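Local structure of F5/8 type C domain protein (Bacteroides ovatus, 4ZRX) at residues A[519-524]-A[529-534]. The protein is a putative alpha-L-fucosidase that probably hydrolyses fucose-containing glycans and carries a C-terminal F5/8 type C domain of the kind that often binds carbohydrate. Residues are numbered along the deposited sequence; the frame is centred on the assembly and turned at random.
Sequences QFFVSM and WKEVPA
V522 and K530 form an antiparallel hydrogen-bonded pair, V522 N to K530 O at 2.8 Å and K530 N to V522 O at 3.0 Å. F521 and E531 follow as a non-hydrogen-bonded pair; there F521 CA comes within 3.2 Å of K530 O in a CA-H...O contact. Packing toward the turn is tight: S523 CB sits over one face of the W529 indole, 3.7 Å from the centroid of the six-membered ring and 13° off its normal, a CH-pi contact. With CG anti to the carbonyl carbon (chi1 -65°), the W529 indole reaches back across the neighbouring strand, where CE3 also meets F521 CB at 3.6 Å. K562 of strand 560-566 makes cation-pi contacts with both W529 and F521. An alanine in place of W529 would probably leave S523 CB without the ring face it rests on, open a gap beside F521 CB and deprive K562 of a cation-pi partner. S523 OG turns away to the connecting turn, bonding S528 O and the backbone N of D525 and G526. On the interior face V532 CG2 touches the edge of the F520 ring, near its plane, and V522 CG1 at 3.8 Å, while F501 stacks on F520. The E531 end is looser: E531 is exposed, and a water there accepts from F520 N and donates to V532 O (2.6 Å) and, at 3.3 Å, to E531 OE2, linking the two strands. Joined by only four residues, strands 517-523 and 530-532 form a beta hairpin at the margin of a five-stranded antiparallel sheet, part of the beta-sandwich characteristic of F5/8 type C (discoidin) domains.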
loop_
_atom_site.group_PDB
_atom_site.type_symbol
_atom_site.label_atom_id
_atom_site.label_comp_id
_atom_site.label_asym_id
_atom_site.label_seq_id
_atom_site.Cartn_x
_atom_site.Cartn_y
_atom_site.Cartn_z
ATOM N N GLN A 519 11.568 13.397 -39.989
ATOM C CA GLN A 519 10.987 14.558 -40.655
ATOM C C GLN A 519 9.601 14.728 -40.067
ATOM O O GLN A 519 8.844 13.729 -39.881
ATOM C CB GLN A 519 10.899 14.314 -42.153
ATOM C CG GLN A 519 12.251 14.281 -42.836
ATOM C CD GLN A 519 12.168 14.043 -44.336
ATOM O OE1 GLN A 519 12.067 14.986 -45.136
ATOM N NE2 GLN A 519 12.247 12.786 -44.732
ATOM N N PHE A 520 9.293 15.947 -39.686
ATOM C CA PHE A 520 8.030 16.252 -39.061
ATOM C C PHE A 520 7.231 17.079 -40.056
ATOM O O PHE A 520 7.798 17.960 -40.743
ATOM C CB PHE A 520 8.270 17.040 -37.807
ATOM C CG PHE A 520 7.035 17.289 -37.019
ATOM C CD1 PHE A 520 6.505 16.283 -36.190
ATOM C CD2 PHE A 520 6.414 18.519 -37.054
ATOM C CE1 PHE A 520 5.358 16.522 -35.453
ATOM C CE2 PHE A 520 5.258 18.775 -36.330
ATOM C CZ PHE A 520 4.744 17.782 -35.474
ATOM N N PHE A 521 5.945 16.755 -40.178
ATOM C CA PHE A 521 5.069 17.370 -41.174
ATOM C C PHE A 521 3.787 17.851 -40.526
ATOM O O PHE A 521 3.311 17.265 -39.533
ATOM C CB PHE A 521 4.691 16.378 -42.274
ATOM C CG PHE A 521 5.835 15.774 -43.022
ATOM C CD1 PHE A 521 6.489 14.649 -42.547
ATOM C CD2 PHE A 521 6.229 16.287 -44.261
ATOM C CE1 PHE A 521 7.527 14.056 -43.260
ATOM C CE2 PHE A 521 7.275 15.699 -44.992
ATOM C CZ PHE A 521 7.913 14.577 -44.501
ATOM N N VAL A 522 3.177 18.876 -41.132
ATOM C CA VAL A 522 1.892 19.367 -40.658
ATOM C C VAL A 522 0.896 19.483 -41.829
ATOM O O VAL A 522 1.310 19.607 -42.960
ATOM C CB VAL A 522 2.024 20.700 -39.910
ATOM C CG1 VAL A 522 2.795 20.494 -38.635
ATOM C CG2 VAL A 522 2.712 21.800 -40.774
ATOM N N SER A 523 -0.393 19.405 -41.515
ATOM C CA SER A 523 -1.449 19.565 -42.520
ATOM C C SER A 523 -2.699 20.113 -41.871
ATOM O O SER A 523 -2.982 19.865 -40.673
ATOM C CB SER A 523 -1.765 18.216 -43.124
ATOM O OG SER A 523 -2.759 18.329 -44.119
HETATM N N MSE A 524 -3.460 20.858 -42.653
HETATM C CA MSE A 524 -4.792 21.315 -42.225
HETATM C C MSE A 524 -5.914 20.308 -42.507
HETATM O O MSE A 524 -6.942 20.280 -41.791
HETATM C CB MSE A 524 -5.101 22.676 -42.853
HETATM C CG MSE A 524 -4.083 23.764 -42.468
HETATM SE SE MSE A 524 -4.081 24.165 -40.531
HETATM C CE MSE A 524 -5.902 24.861 -40.389
ATOM N N TRP A 529 0.658 17.781 -47.049
ATOM C CA TRP A 529 1.651 17.778 -46.007
ATOM C C TRP A 529 2.854 18.650 -46.324
ATOM O O TRP A 529 3.500 18.485 -47.366
ATOM C CB TRP A 529 2.149 16.362 -45.785
ATOM C CG TRP A 529 1.105 15.482 -45.270
ATOM C CD1 TRP A 529 0.333 14.598 -45.987
ATOM C CD2 TRP A 529 0.707 15.362 -43.905
ATOM N NE1 TRP A 529 -0.522 13.944 -45.136
ATOM C CE2 TRP A 529 -0.327 14.405 -43.858
ATOM C CE3 TRP A 529 1.095 15.998 -42.733
ATOM C CZ2 TRP A 529 -0.966 14.059 -42.670
ATOM C CZ3 TRP A 529 0.481 15.632 -41.529
ATOM C CH2 TRP A 529 -0.550 14.683 -41.516
ATOM N N LYS A 530 3.117 19.570 -45.404
ATOM C CA LYS A 530 4.268 20.438 -45.460
ATOM C C LYS A 530 5.272 20.020 -44.396
ATOM O O LYS A 530 4.890 19.797 -43.208
ATOM C CB LYS A 530 3.874 21.890 -45.204
ATOM C CG LYS A 530 5.056 22.803 -45.524
ATOM C CD LYS A 530 4.700 24.228 -45.675
ATOM C CE LYS A 530 5.916 24.970 -46.228
ATOM N NZ LYS A 530 6.090 26.215 -45.447
ATOM N N GLU A 531 6.534 19.915 -44.802
ATOM C CA GLU A 531 7.599 19.647 -43.844
ATOM C C GLU A 531 7.867 20.880 -42.973
ATOM O O GLU A 531 7.865 22.029 -43.441
ATOM C CB GLU A 531 8.864 19.177 -44.548
ATOM C CG GLU A 531 9.894 18.600 -43.575
ATOM C CD GLU A 531 11.190 18.168 -44.241
ATOM O OE1 GLU A 531 11.237 18.137 -45.484
ATOM O OE2 GLU A 531 12.178 17.873 -43.515
ATOM N N VAL A 532 8.101 20.639 -41.685
ATOM C CA VAL A 532 8.482 21.689 -40.765
ATOM C C VAL A 532 9.993 21.601 -40.660
ATOM O O VAL A 532 10.518 20.522 -40.314
ATOM C CB VAL A 532 7.878 21.484 -39.378
ATOM C CG1 VAL A 532 8.246 22.644 -38.435
ATOM C CG2 VAL A 532 6.364 21.388 -39.479
ATOM N N PRO A 533 10.704 22.726 -40.937
ATOM C CA PRO A 533 12.148 22.627 -40.883
ATOM C C PRO A 533 12.648 22.313 -39.481
ATOM O O PRO A 533 12.159 22.895 -38.489
ATOM C CB PRO A 533 12.617 24.028 -41.311
ATOM C CG PRO A 533 11.573 24.465 -42.245
ATOM C CD PRO A 533 10.279 23.967 -41.643
ATOM N N ALA A 534 13.622 21.429 -39.419
ATOM C CA ALA A 534 14.194 21.015 -38.134
ATOM C C ALA A 534 15.517 20.326 -38.430
ATOM O O ALA A 534 15.813 19.992 -39.586
ATOM C CB ALA A 534 13.235 20.057 -37.427
HETATM O O HOH W 1 11.308 18.003 -40.368
#